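Hydroxyethylthiazole kinase (Pyrococcus horikoshii, PDB 3HPD) probably phosphorylates the hydroxyl group of 4-methyl-5-beta-hydroxyethylthiazole with ATP and magnesium, a step of thiamine diphosphate biosynthesis. Local coordinates at residues A[31-36]-A[241-246]; A[61-66]-A[92-97]; A[112-117]-A[158-163]; A[180-185]-A[224-229]; A[199-204]-A[215-220]. All coordinates share one frame; numbering follows the deposited sequence.

Contact 1 of 5, residues A[31-36]-A[241-246]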
# COMPACT_ATOMS: atom_id res chain seq x y z
N ALA A 31 8.79 0.45 3.64
CA ALA A 31 9.85 0.54 2.64
C ALA A 31 10.31 1.99 2.55
O ALA A 31 11.51 2.27 2.53
CB ALA A 31 9.35 0.07 1.29
N ASN A 32 9.35 2.91 2.49
CA ASN A 32 9.69 4.32 2.41
C ASN A 32 10.28 4.86 3.70
O ASN A 32 11.07 5.81 3.68
CB ASN A 32 8.46 5.15 2.00
CG ASN A 32 8.23 5.11 0.50
OD1 ASN A 32 9.18 5.09 -0.28
ND2 ASN A 32 6.96 5.11 0.10
N ALA A 33 9.91 4.27 4.83
CA ALA A 33 10.47 4.70 6.11
C ALA A 33 11.95 4.34 6.10
O ALA A 33 12.80 5.13 6.51
CB ALA A 33 9.75 4.01 7.27
N LEU A 34 12.27 3.13 5.63
CA LEU A 34 13.65 2.69 5.57
C LEU A 34 14.47 3.55 4.61
O LEU A 34 15.59 3.93 4.92
CB LEU A 34 13.73 1.21 5.15
CG LEU A 34 13.51 0.21 6.29
CD1 LEU A 34 13.19 -1.17 5.74
CD2 LEU A 34 14.77 0.18 7.16
N LEU A 35 13.91 3.86 3.44
CA LEU A 35 14.63 4.69 2.47
C LEU A 35 14.89 6.09 3.02
O LEU A 35 15.97 6.65 2.83
CB LEU A 35 13.84 4.79 1.16
CG LEU A 35 13.83 3.54 0.27
CD1 LEU A 35 12.87 3.77 -0.89
CD2 LEU A 35 15.23 3.23 -0.25
N ALA A 36 13.90 6.66 3.70
CA ALA A 36 14.06 8.00 4.26
C ALA A 36 15.17 8.02 5.31
O ALA A 36 15.96 8.97 5.37
CB ALA A 36 12.74 8.47 4.89
N LYS A 241 4.86 13.87 6.80
CA LYS A 241 6.00 14.48 7.47
C LYS A 241 6.88 13.51 8.24
O LYS A 241 8.02 13.83 8.57
CB LYS A 241 5.50 15.59 8.41
CG LYS A 241 4.88 16.78 7.69
CD LYS A 241 5.93 17.58 6.92
CE LYS A 241 5.32 18.81 6.26
NZ LYS A 241 6.36 19.72 5.71
N LEU A 242 6.37 12.31 8.54
CA LEU A 242 7.18 11.33 9.25
C LEU A 242 8.39 10.95 8.40
O LEU A 242 9.51 10.87 8.89
CB LEU A 242 6.35 10.07 9.57
CG LEU A 242 5.23 10.24 10.62
CD1 LEU A 242 4.47 8.92 10.77
CD2 LEU A 242 5.83 10.67 11.95
N TYR A 243 8.15 10.73 7.11
CA TYR A 243 9.23 10.38 6.18
C TYR A 243 10.19 11.54 6.03
O TYR A 243 11.40 11.35 5.94
CB TYR A 243 8.65 10.01 4.82
CG TYR A 243 7.63 8.92 4.90
CD1 TYR A 243 8.01 7.59 5.11
CD2 TYR A 243 6.27 9.21 4.81
CE1 TYR A 243 7.06 6.58 5.23
CE2 TYR A 243 5.30 8.20 4.93
CZ TYR A 243 5.71 6.89 5.14
OH TYR A 243 4.77 5.89 5.25
N ASP A 244 9.65 12.75 5.97
CA ASP A 244 10.48 13.94 5.82
C ASP A 244 11.49 14.02 6.95
O ASP A 244 12.67 14.28 6.72
CB ASP A 244 9.63 15.21 5.82
CG ASP A 244 8.87 15.41 4.52
OD1 ASP A 244 9.00 14.56 3.62
OD2 ASP A 244 8.16 16.43 4.40
N TRP A 245 11.03 13.79 8.17
CA TRP A 245 11.92 13.88 9.31
C TRP A 245 12.83 12.69 9.56
O TRP A 245 13.87 12.83 10.19
CB TRP A 245 11.13 14.28 10.56
CG TRP A 245 10.86 15.74 10.51
CD1 TRP A 245 9.71 16.36 10.10
CD2 TRP A 245 11.83 16.78 10.69
NE1 TRP A 245 9.91 17.72 10.00
CE2 TRP A 245 11.21 18.00 10.36
CE3 TRP A 245 13.17 16.79 11.09
CZ2 TRP A 245 11.88 19.23 10.42
CZ3 TRP A 245 13.84 18.01 11.16
CH2 TRP A 245 13.19 19.21 10.82
N LEU A 246 12.46 11.51 9.06
CA LEU A 246 13.33 10.36 9.23
C LEU A 246 14.56 10.64 8.36
O LEU A 246 15.65 10.13 8.61
CB LEU A 246 12.65 9.07 8.76
CG LEU A 246 11.65 8.50 9.77
CD1 LEU A 246 10.96 7.28 9.18
CD2 LEU A 246 12.40 8.13 11.06
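Tyr243 lays one ring edge against the backbone of helix 27-37: CE1 comes within 3.7 Å of Ala33 N, which lies near the ring plane, and CE1 also meets Asn32 CB at 3.8 Å. Two helices of the ribokinase-like alpha/beta fold pack here, running the same way with axes at 29° and 8.5 Å apart. That spacing suits the small residues of helix 27-37, Ala33 and Ala36, which face the bulkier Tyr243 and Leu246. With CG beside the backbone N (chi1 -56°), the tyrosine ring reaches across the groove between the helices, and its hydroxyl bonds to His239 and to Thr29. Of the Asn32 side chain it is CB that meets the ring; its amide oxygen accepts from the backbone N of Thr191 of the second subunit, so the pair lies where two subunits join. Met43, predicted to bind substrate, has its side chain about 8 Å from that of Ala33. Leu246 fills the far end, CD1 packing on Ala33 CB at 4.0 Å while its own CB meets Ala36 CB at 3.9 Å. The methyl of Ala36 also sits over the helix backbone, Ala36 CB being 3.3 Å from Tyr243 O.

Contact 2 of 5, residues A[61-66]-A[92-97]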
# COMPACT_ATOMS: atom_id res chain seq x y z
N VAL A 61 13.43 -8.53 8.88
CA VAL A 61 12.31 -8.04 9.70
C VAL A 61 11.08 -8.88 9.36
O VAL A 61 10.67 -8.96 8.20
CB VAL A 61 12.02 -6.55 9.41
CG1 VAL A 61 10.75 -6.10 10.16
CG2 VAL A 61 13.20 -5.70 9.84
N ILE A 62 10.50 -9.50 10.39
CA ILE A 62 9.31 -10.33 10.22
C ILE A 62 8.13 -9.64 10.91
O ILE A 62 8.20 -9.28 12.08
CB ILE A 62 9.51 -11.73 10.83
CG1 ILE A 62 10.64 -12.46 10.09
CG2 ILE A 62 8.21 -12.54 10.74
CD1 ILE A 62 11.05 -13.78 10.73
N ASN A 63 7.05 -9.45 10.16
CA ASN A 63 5.85 -8.78 10.66
C ASN A 63 4.65 -9.65 10.29
O ASN A 63 4.36 -9.83 9.11
CB ASN A 63 5.75 -7.40 10.01
CG ASN A 63 4.59 -6.59 10.53
OD1 ASN A 63 3.47 -7.08 10.62
ND2 ASN A 63 4.85 -5.33 10.86
N ILE A 64 3.95 -10.18 11.29
CA ILE A 64 2.81 -11.07 11.07
C ILE A 64 1.44 -10.40 10.95
O ILE A 64 0.41 -11.08 11.04
CB ILE A 64 2.71 -12.12 12.20
CG1 ILE A 64 2.37 -11.43 13.52
CG2 ILE A 64 4.03 -12.87 12.32
CD1 ILE A 64 2.18 -12.39 14.69
N GLY A 65 1.42 -9.09 10.72
CA GLY A 65 0.17 -8.35 10.62
C GLY A 65 -0.96 -8.91 9.77
O GLY A 65 -2.14 -8.79 10.13
N THR A 66 -0.63 -9.51 8.63
CA THR A 66 -1.64 -10.08 7.75
C THR A 66 -1.22 -11.48 7.30
O THR A 66 -1.33 -11.82 6.13
CB THR A 66 -1.85 -9.21 6.48
OG1 THR A 66 -0.60 -9.07 5.79
CG2 THR A 66 -2.38 -7.83 6.86
N ASP A 92 7.97 -8.43 14.84
CA ASP A 92 6.90 -7.56 15.32
C ASP A 92 5.68 -8.47 15.31
O ASP A 92 5.09 -8.73 14.26
CB ASP A 92 6.68 -6.38 14.38
CG ASP A 92 5.77 -5.34 14.99
OD1 ASP A 92 4.85 -5.73 15.75
OD2 ASP A 92 5.96 -4.13 14.70
N PRO A 93 5.27 -8.96 16.50
CA PRO A 93 4.13 -9.86 16.70
C PRO A 93 2.78 -9.16 16.64
O PRO A 93 1.98 -9.28 17.57
CB PRO A 93 4.41 -10.43 18.09
CG PRO A 93 4.91 -9.21 18.81
CD PRO A 93 5.87 -8.58 17.79
N VAL A 94 2.53 -8.46 15.54
CA VAL A 94 1.28 -7.73 15.37
C VAL A 94 0.04 -8.57 15.65
O VAL A 94 -0.22 -9.56 14.96
CB VAL A 94 1.16 -7.14 13.95
CG1 VAL A 94 -0.13 -6.34 13.82
CG2 VAL A 94 2.37 -6.26 13.65
N GLY A 95 -0.72 -8.18 16.66
CA GLY A 95 -1.94 -8.91 16.97
C GLY A 95 -1.80 -10.11 17.88
O GLY A 95 -2.79 -10.80 18.13
N ALA A 96 -0.59 -10.40 18.36
CA ALA A 96 -0.41 -11.52 19.27
C ALA A 96 -1.35 -11.24 20.44
O ALA A 96 -1.45 -10.11 20.90
CB ALA A 96 1.03 -11.61 19.74
N GLY A 97 -2.05 -12.27 20.91
CA GLY A 97 -2.98 -12.08 22.01
C GLY A 97 -4.39 -11.86 21.50
O GLY A 97 -5.37 -12.11 22.21
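Strand 59-63 pairs in parallel with strand 89-92 through Asn63 and Asp92, where Asp92 N donates a straight bond to Ile62 O (2.9 Å, 167°) and Ile64 N returns a weak one to Asp92 O. After the bridge segment 92-97 turns, an inverse gamma turn centred on Pro93 running into a type II turn from Pro93 to Ala96. Asn63 and Asp92 lie side by side and point the same way, amide and carboxylate planes 33° apart. CG of Asn63 stands opposite the backbone N (chi1 -176°), and its OD1 reaches forward to accept from Gly65 N at 2.9 Å, in the carbonyl plane, making an Asx turn. The same oxygen accepts from Asn23 and touches Val94 CG2 at 3.3 Å. Val94 also sets its CB 3.7 Å from Gly65 CA. Just past the strand, Ile64 runs CG1 to 3.5 Å from Val94 O and CD1 to 3.8 Å from Pro93 CA. With a leucine in place of Asn63, Gly65 N and Asn23 would probably lose their shared acceptor and the turn after the strand its brace. Asp92 OD2 forms a salt bridge with Lys118, a predicted ATP-binding residue. Asn63 thus fixes the strand end, while the Asp92 carboxylate beside it pairs with the lysine, consistent with a place at the nucleotide site.

Contact 3 of 5, residues A[112-117]-A[158-163]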
# COMPACT_ATOMS: atom_id res chain seq x y z
N ARG A 112 12.68 -20.45 17.85
CA ARG A 112 13.85 -20.65 17.01
C ARG A 112 14.89 -19.57 17.32
O ARG A 112 16.09 -19.80 17.20
CB ARG A 112 13.44 -20.63 15.54
CG ARG A 112 12.62 -21.87 15.18
CD ARG A 112 12.07 -21.82 13.78
NE ARG A 112 11.44 -23.08 13.40
CZ ARG A 112 10.36 -23.59 13.98
NH1 ARG A 112 9.77 -22.96 14.99
NH2 ARG A 112 9.86 -24.75 13.55
N GLY A 113 14.42 -18.40 17.74
CA GLY A 113 15.33 -17.33 18.10
C GLY A 113 15.35 -16.09 17.23
O GLY A 113 15.53 -16.17 16.02
N VAL A 114 15.16 -14.94 17.87
CA VAL A 114 15.19 -13.65 17.18
C VAL A 114 16.15 -12.76 17.96
O VAL A 114 16.53 -13.08 19.09
CB VAL A 114 13.80 -12.98 17.13
CG1 VAL A 114 12.78 -13.93 16.50
CG2 VAL A 114 13.36 -12.55 18.52
N ASP A 115 16.54 -11.64 17.37
CA ASP A 115 17.47 -10.72 18.02
C ASP A 115 16.76 -9.56 18.69
O ASP A 115 17.28 -8.97 19.64
CB ASP A 115 18.48 -10.23 16.99
CG ASP A 115 19.35 -11.35 16.47
OD1 ASP A 115 20.31 -11.72 17.18
OD2 ASP A 115 19.06 -11.88 15.38
N VAL A 116 15.57 -9.23 18.19
CA VAL A 116 14.76 -8.16 18.75
C VAL A 116 13.29 -8.52 18.64
O VAL A 116 12.84 -8.96 17.58
CB VAL A 116 14.98 -6.80 18.01
CG1 VAL A 116 13.99 -5.76 18.54
CG2 VAL A 116 16.40 -6.31 18.21
N LEU A 117 12.56 -8.37 19.74
CA LEU A 117 11.12 -8.62 19.77
C LEU A 117 10.55 -7.26 20.13
O LEU A 117 10.89 -6.68 21.16
CB LEU A 117 10.75 -9.65 20.84
CG LEU A 117 9.24 -9.84 21.09
CD1 LEU A 117 8.56 -10.37 19.84
CD2 LEU A 117 9.03 -10.81 22.24
N PHE A 158 12.61 -15.00 26.50
CA PHE A 158 12.91 -15.30 25.10
C PHE A 158 14.38 -15.12 24.71
O PHE A 158 14.72 -15.20 23.53
CB PHE A 158 12.01 -14.45 24.20
CG PHE A 158 10.55 -14.70 24.42
CD1 PHE A 158 10.00 -15.96 24.16
CD2 PHE A 158 9.73 -13.71 24.93
CE1 PHE A 158 8.66 -16.22 24.40
CE2 PHE A 158 8.37 -13.96 25.17
CZ PHE A 158 7.84 -15.21 24.91
N ASN A 159 15.23 -14.88 25.70
CA ASN A 159 16.66 -14.70 25.47
C ASN A 159 16.95 -13.76 24.30
O ASN A 159 17.67 -14.11 23.37
CB ASN A 159 17.33 -16.06 25.23
CG ASN A 159 18.84 -15.96 25.16
OD1 ASN A 159 19.46 -15.27 25.97
ND2 ASN A 159 19.44 -16.67 24.21
N THR A 160 16.39 -12.56 24.36
CA THR A 160 16.57 -11.59 23.29
C THR A 160 16.34 -10.20 23.84
O THR A 160 16.09 -10.02 25.03
CB THR A 160 15.56 -11.87 22.15
OG1 THR A 160 15.87 -11.05 21.01
CG2 THR A 160 14.13 -11.55 22.61
N THR A 161 16.44 -9.20 22.97
CA THR A 161 16.19 -7.82 23.37
C THR A 161 14.72 -7.59 23.09
O THR A 161 14.22 -7.93 22.02
CB THR A 161 17.04 -6.82 22.56
OG1 THR A 161 18.39 -6.84 23.04
CG2 THR A 161 16.47 -5.41 22.67
N VAL A 162 14.01 -7.04 24.07
CA VAL A 162 12.59 -6.80 23.91
C VAL A 162 12.26 -5.34 24.13
O VAL A 162 12.87 -4.66 24.96
CB VAL A 162 11.76 -7.64 24.92
CG1 VAL A 162 10.28 -7.26 24.83
CG2 VAL A 162 11.96 -9.12 24.64
N ALA A 163 11.30 -4.85 23.36
CA ALA A 163 10.84 -3.48 23.49
C ALA A 163 9.33 -3.53 23.64
O ALA A 163 8.64 -4.16 22.83
CB ALA A 163 11.22 -2.66 22.26
O HOH W 1 13.93 -15.48 20.76
O HOH W 2 17.20 -15.38 21.04
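Thr160 holds OG1 opposite its backbone N (chi1 -171°), which swings the hydroxyl across to the carbonyls just before strand 116-120, and Leu117 takes the same kind of first torsion (chi1 172°), laying its branch along Val162. Thr160 OG1 lies 2.9 Å from Val114 O and 2.9 Å from Asp115 O. Beyond it the segments become parallel strands 116-120 and 161-165 in the central sheet of the ribokinase-like fold. Leu117 N donates to Thr161 O at 2.9 Å, and Ala163 N to Leu117 O at 2.9 Å; a weak bond from Thr161 N to Asp115 O precedes them. Leu117 and Val162 project to one face, Leu117 CB meeting Val162 CG2 at 4.0 Å. Leu117 CD2 reaches on to Phe158 CD2, also at 4.0 Å, and Leu110 of helix 100-112 packs against both Leu117 and Phe158. Val116 and Thr161 project to the other face, under Thr214 of helix 210-231. Two waters bridge the segments before the strands, one between Val114 N and Phe158 O, the other near Val114 O and Asn159 O. Polar groups therefore close the pairing where the strands start, with a hydroxyl and waters standing in for regular strand bonds, while Leu117, Val162, Phe158 and Leu110 make one face of the sheet apolar.

Contact 4 of 5, residues A[180-185]-A[224-229]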
# COMPACT_ATOMS: atom_id res chain seq x y z
N VAL A 180 12.37 5.31 26.78
CA VAL A 180 12.31 6.32 25.72
C VAL A 180 11.04 7.14 25.90
O VAL A 180 9.94 6.59 25.90
CB VAL A 180 12.30 5.66 24.33
CG1 VAL A 180 12.12 6.73 23.25
CG2 VAL A 180 13.59 4.89 24.11
N TYR A 181 11.20 8.45 26.03
CA TYR A 181 10.05 9.34 26.24
C TYR A 181 9.60 10.09 24.98
O TYR A 181 8.58 10.79 25.02
CB TYR A 181 10.38 10.36 27.34
CG TYR A 181 10.79 9.72 28.64
CD1 TYR A 181 9.84 9.15 29.49
CD2 TYR A 181 12.13 9.65 29.01
CE1 TYR A 181 10.22 8.52 30.68
CE2 TYR A 181 12.52 9.02 30.19
CZ TYR A 181 11.56 8.46 31.02
OH TYR A 181 11.94 7.83 32.18
N ASN A 182 10.35 9.96 23.89
CA ASN A 182 10.01 10.64 22.64
C ASN A 182 8.79 10.04 21.97
O ASN A 182 8.45 8.87 22.19
CB ASN A 182 11.19 10.60 21.67
CG ASN A 182 12.38 11.39 22.16
OD1 ASN A 182 13.42 10.82 22.50
ND2 ASN A 182 12.24 12.71 22.20
N GLY A 183 8.13 10.85 21.14
CA GLY A 183 6.95 10.39 20.42
C GLY A 183 5.81 11.39 20.49
O GLY A 183 5.93 12.45 21.10
N HIS A 184 4.70 11.05 19.85
CA HIS A 184 3.53 11.91 19.86
C HIS A 184 2.27 11.07 19.70
O HIS A 184 2.26 10.11 18.92
CB HIS A 184 3.60 12.96 18.74
CG HIS A 184 2.59 14.05 18.90
ND1 HIS A 184 1.26 13.88 18.61
CD2 HIS A 184 2.70 15.30 19.42
CE1 HIS A 184 0.59 14.96 18.95
NE2 HIS A 184 1.44 15.84 19.44
N GLU A 185 1.22 11.43 20.43
CA GLU A 185 -0.02 10.68 20.38
C GLU A 185 -0.70 10.57 19.02
O GLU A 185 -1.47 9.64 18.80
CB GLU A 185 -1.02 11.24 21.40
CG GLU A 185 -1.21 12.74 21.35
CD GLU A 185 -2.32 13.21 22.27
OE1 GLU A 185 -2.42 12.67 23.40
OE2 GLU A 185 -3.09 14.11 21.87
N ALA A 224 11.10 12.01 15.18
CA ALA A 224 10.53 12.31 13.87
C ALA A 224 9.04 12.61 14.03
O ALA A 224 8.49 13.49 13.36
CB ALA A 224 10.73 11.12 12.91
N ALA A 225 8.40 11.87 14.94
CA ALA A 225 6.97 12.06 15.20
C ALA A 225 6.72 13.45 15.80
O ALA A 225 5.77 14.14 15.41
CB ALA A 225 6.47 10.98 16.15
N GLU A 226 7.56 13.86 16.74
CA GLU A 226 7.42 15.17 17.36
C GLU A 226 7.62 16.27 16.32
O GLU A 226 6.86 17.23 16.27
CB GLU A 226 8.45 15.33 18.49
CG GLU A 226 8.15 14.46 19.70
CD GLU A 226 9.28 14.46 20.71
OE1 GLU A 226 9.84 15.54 20.97
OE2 GLU A 226 9.60 13.38 21.25
N LYS A 227 8.65 16.12 15.49
CA LYS A 227 8.95 17.10 14.45
C LYS A 227 7.85 17.16 13.40
O LYS A 227 7.53 18.23 12.89
CB LYS A 227 10.29 16.75 13.77
CG LYS A 227 11.50 16.83 14.69
CD LYS A 227 11.70 18.24 15.23
CE LYS A 227 12.07 19.23 14.13
NZ LYS A 227 12.20 20.61 14.66
N ALA A 228 7.28 16.00 13.07
CA ALA A 228 6.22 15.97 12.07
C ALA A 228 5.00 16.71 12.60
O ALA A 228 4.36 17.47 11.87
CB ALA A 228 5.86 14.52 11.74
N TYR A 229 4.67 16.49 13.87
CA TYR A 229 3.51 17.16 14.44
C TYR A 229 3.69 18.68 14.44
O TYR A 229 2.72 19.42 14.27
CB TYR A 229 3.24 16.66 15.86
CG TYR A 229 1.91 17.14 16.40
CD1 TYR A 229 0.72 16.57 15.95
CD2 TYR A 229 1.84 18.20 17.30
CE1 TYR A 229 -0.51 17.05 16.39
CE2 TYR A 229 0.61 18.68 17.75
CZ TYR A 229 -0.56 18.10 17.29
OH TYR A 229 -1.77 18.57 17.72
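His184 and Tyr229 stack face to face, ring centroids 3.7 Å apart and planes at 21°. His184 is swung out opposite its backbone N (chi1 -167°) and Tyr229 does likewise, which sends the imidazole across the helix surface and the phenol up to meet it. NE2 of His184 lies over the centre of the tyrosine ring, 3.2 Å from Tyr229 CD2, while Tyr229 CB sits over the imidazole face. His184 ND1 bonds to Leu186 N, fixing the ring's rotation. Ala225 CB packs beneath, 4.3 Å from His184 CB. Next to Ala225, Glu226 extends beyond CG to place OE2 between two donors. Asn182 ND2 meets that oxygen at 2.9 Å on its syn side, 24° out of the carboxylate plane; Gly183 N, also at 2.9 Å, meets the anti lone pair of Glu226 OE2. With an alanine in place of Glu226, Asn182 ND2 and Gly183 N would probably both lose the acceptor they share, and the loop its tie to the helix. Asn182 is held in turn by Lys259 and Tyr257. The contact thus straps the loop after strand 177-180 along helix 210-231, whose Ala228 packs on helix 235-248, with Lys259 just before the last strand, 260-263, alongside.

Contact 5 of 5, residues A[199-204]-A[215-220]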
# COMPACT_ATOMS: atom_id res chain seq x y z
N ALA A 199 10.73 -2.01 11.34
CA ALA A 199 11.50 -1.98 10.10
C ALA A 199 12.78 -1.16 10.28
O ALA A 199 13.85 -1.56 9.82
CB ALA A 199 10.66 -1.39 8.96
N LEU A 200 12.67 -0.01 10.95
CA LEU A 200 13.83 0.84 11.18
C LEU A 200 14.82 0.13 12.09
O LEU A 200 16.04 0.27 11.93
CB LEU A 200 13.40 2.16 11.83
CG LEU A 200 12.49 3.06 10.98
CD1 LEU A 200 12.05 4.26 11.80
CD2 LEU A 200 13.22 3.50 9.72
N THR A 201 14.30 -0.62 13.06
CA THR A 201 15.15 -1.36 13.98
C THR A 201 16.00 -2.34 13.17
O THR A 201 17.15 -2.62 13.51
CB THR A 201 14.31 -2.14 15.01
OG1 THR A 201 13.61 -1.21 15.85
CG2 THR A 201 15.19 -3.03 15.88
N GLY A 202 15.42 -2.86 12.09
CA GLY A 202 16.15 -3.78 11.24
C GLY A 202 17.40 -3.12 10.68
O GLY A 202 18.45 -3.76 10.56
N ALA A 203 17.29 -1.84 10.34
CA ALA A 203 18.43 -1.11 9.80
C ALA A 203 19.47 -0.87 10.90
O ALA A 203 20.67 -1.06 10.67
CB ALA A 203 17.97 0.23 9.22
N PHE A 204 19.02 -0.47 12.08
CA PHE A 204 19.94 -0.22 13.19
C PHE A 204 20.64 -1.48 13.68
O PHE A 204 21.83 -1.44 14.00
CB PHE A 204 19.19 0.44 14.35
CG PHE A 204 18.95 1.91 14.16
CD1 PHE A 204 19.97 2.83 14.36
CD2 PHE A 204 17.69 2.37 13.77
CE1 PHE A 204 19.76 4.20 14.17
CE2 PHE A 204 17.46 3.74 13.57
CZ PHE A 204 18.50 4.65 13.78
N THR A 215 16.81 0.83 20.87
CA THR A 215 16.66 2.09 21.59
C THR A 215 16.84 3.24 20.60
O THR A 215 16.10 4.22 20.63
CB THR A 215 17.70 2.24 22.73
OG1 THR A 215 17.53 1.18 23.68
CG2 THR A 215 17.52 3.57 23.44
N SER A 216 17.84 3.12 19.73
CA SER A 216 18.10 4.16 18.74
C SER A 216 16.93 4.33 17.78
O SER A 216 16.59 5.45 17.40
CB SER A 216 19.37 3.83 17.93
OG SER A 216 20.51 3.81 18.77
N ALA A 217 16.31 3.22 17.40
CA ALA A 217 15.18 3.26 16.47
C ALA A 217 14.00 3.98 17.10
O ALA A 217 13.34 4.79 16.45
CB ALA A 217 14.78 1.84 16.08
N LEU A 218 13.74 3.70 18.37
CA LEU A 218 12.63 4.32 19.08
C LEU A 218 12.83 5.81 19.30
O LEU A 218 11.89 6.59 19.18
CB LEU A 218 12.41 3.61 20.43
CG LEU A 218 11.78 2.22 20.29
CD1 LEU A 218 12.08 1.37 21.52
CD2 LEU A 218 10.27 2.37 20.09
N VAL A 219 14.06 6.21 19.61
CA VAL A 219 14.35 7.62 19.82
C VAL A 219 14.25 8.37 18.49
O VAL A 219 13.62 9.42 18.40
CB VAL A 219 15.77 7.81 20.41
CG1 VAL A 219 16.19 9.27 20.32
CG2 VAL A 219 15.78 7.34 21.86
N THR A 220 14.88 7.82 17.46
CA THR A 220 14.86 8.45 16.14
C THR A 220 13.43 8.61 15.62
O THR A 220 13.06 9.69 15.16
CB THR A 220 15.68 7.63 15.13
OG1 THR A 220 17.05 7.62 15.54
CG2 THR A 220 15.59 8.23 13.74
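Ser216 opens the contact by setting its CB over one face of the Phe204 ring, a CH-pi contact with CB 4.0 Å from the ring centroid and 25° off its normal. The serine hydroxyl turns back along its own helix and bonds to Lys212 O, so the phenyl meets carbon and not the polar end. Ala217 comes next and is the residue most covered here. Its CB fits between Thr201 and Phe204, 3.3 Å from Thr201 OG1 and 3.8 Å from Phe204 CD2, while its CA lies 3.7 Å from Phe204 CE2 and its backbone N stands over the same ring face as Ser216 CB. Leu200 borders this methyl too, the two CB atoms 4.5 Å apart. Thr201 keeps OG1 beside its backbone N (chi1 -65°), from where it bonds to Val197 O and turns an already satisfied oxygen to the alanine. A turn further on, Thr220 brings OG1 to 3.7 Å from Phe204 CZ. That hydroxyl donates to Ser216 O at 2.9 Å, and Thr220 N reaches the same carbonyl from the opposite face of its plane, so two bonds grip one oxygen. The helices 193-205 and 210-231, consecutive in the ribokinase-like fold, cross at 130° between their directions, with axes 8.6 Å apart. Small Ala217 permits that approach at the crossing. Every hydroxyl near the interface is thus bonded within its own helix, and the joint between the helices rests on van der Waals and CH-pi packing round the Phe204 ring and the Ala217 methyl.

In the fold
Contacts 2 and 3 belong to the same central sheet and touch through Pro93 CD and Leu117 CD1 at 3.8 Å. Contact 5 packs the next layer onto both, Val61 meeting Gly202 and Val116 meeting Thr201. Contact 4 shares helix 210-231 with contact 5, and contact 1 touches both, through Leu34 on Ala203 and Trp245 on Lys227. Lys118, predicted to bind ATP, draws contacts 2, 3 and 5 together: its side chain lies about 3 Å from that of Asp92, 4 Å from Ala163 and 5 Å from Thr201. Gly192, a predicted substrate residue, lies about 7 Å from the side chain of Asn63 (contact 2) and 9 Å from that of Tyr243 (contact 1).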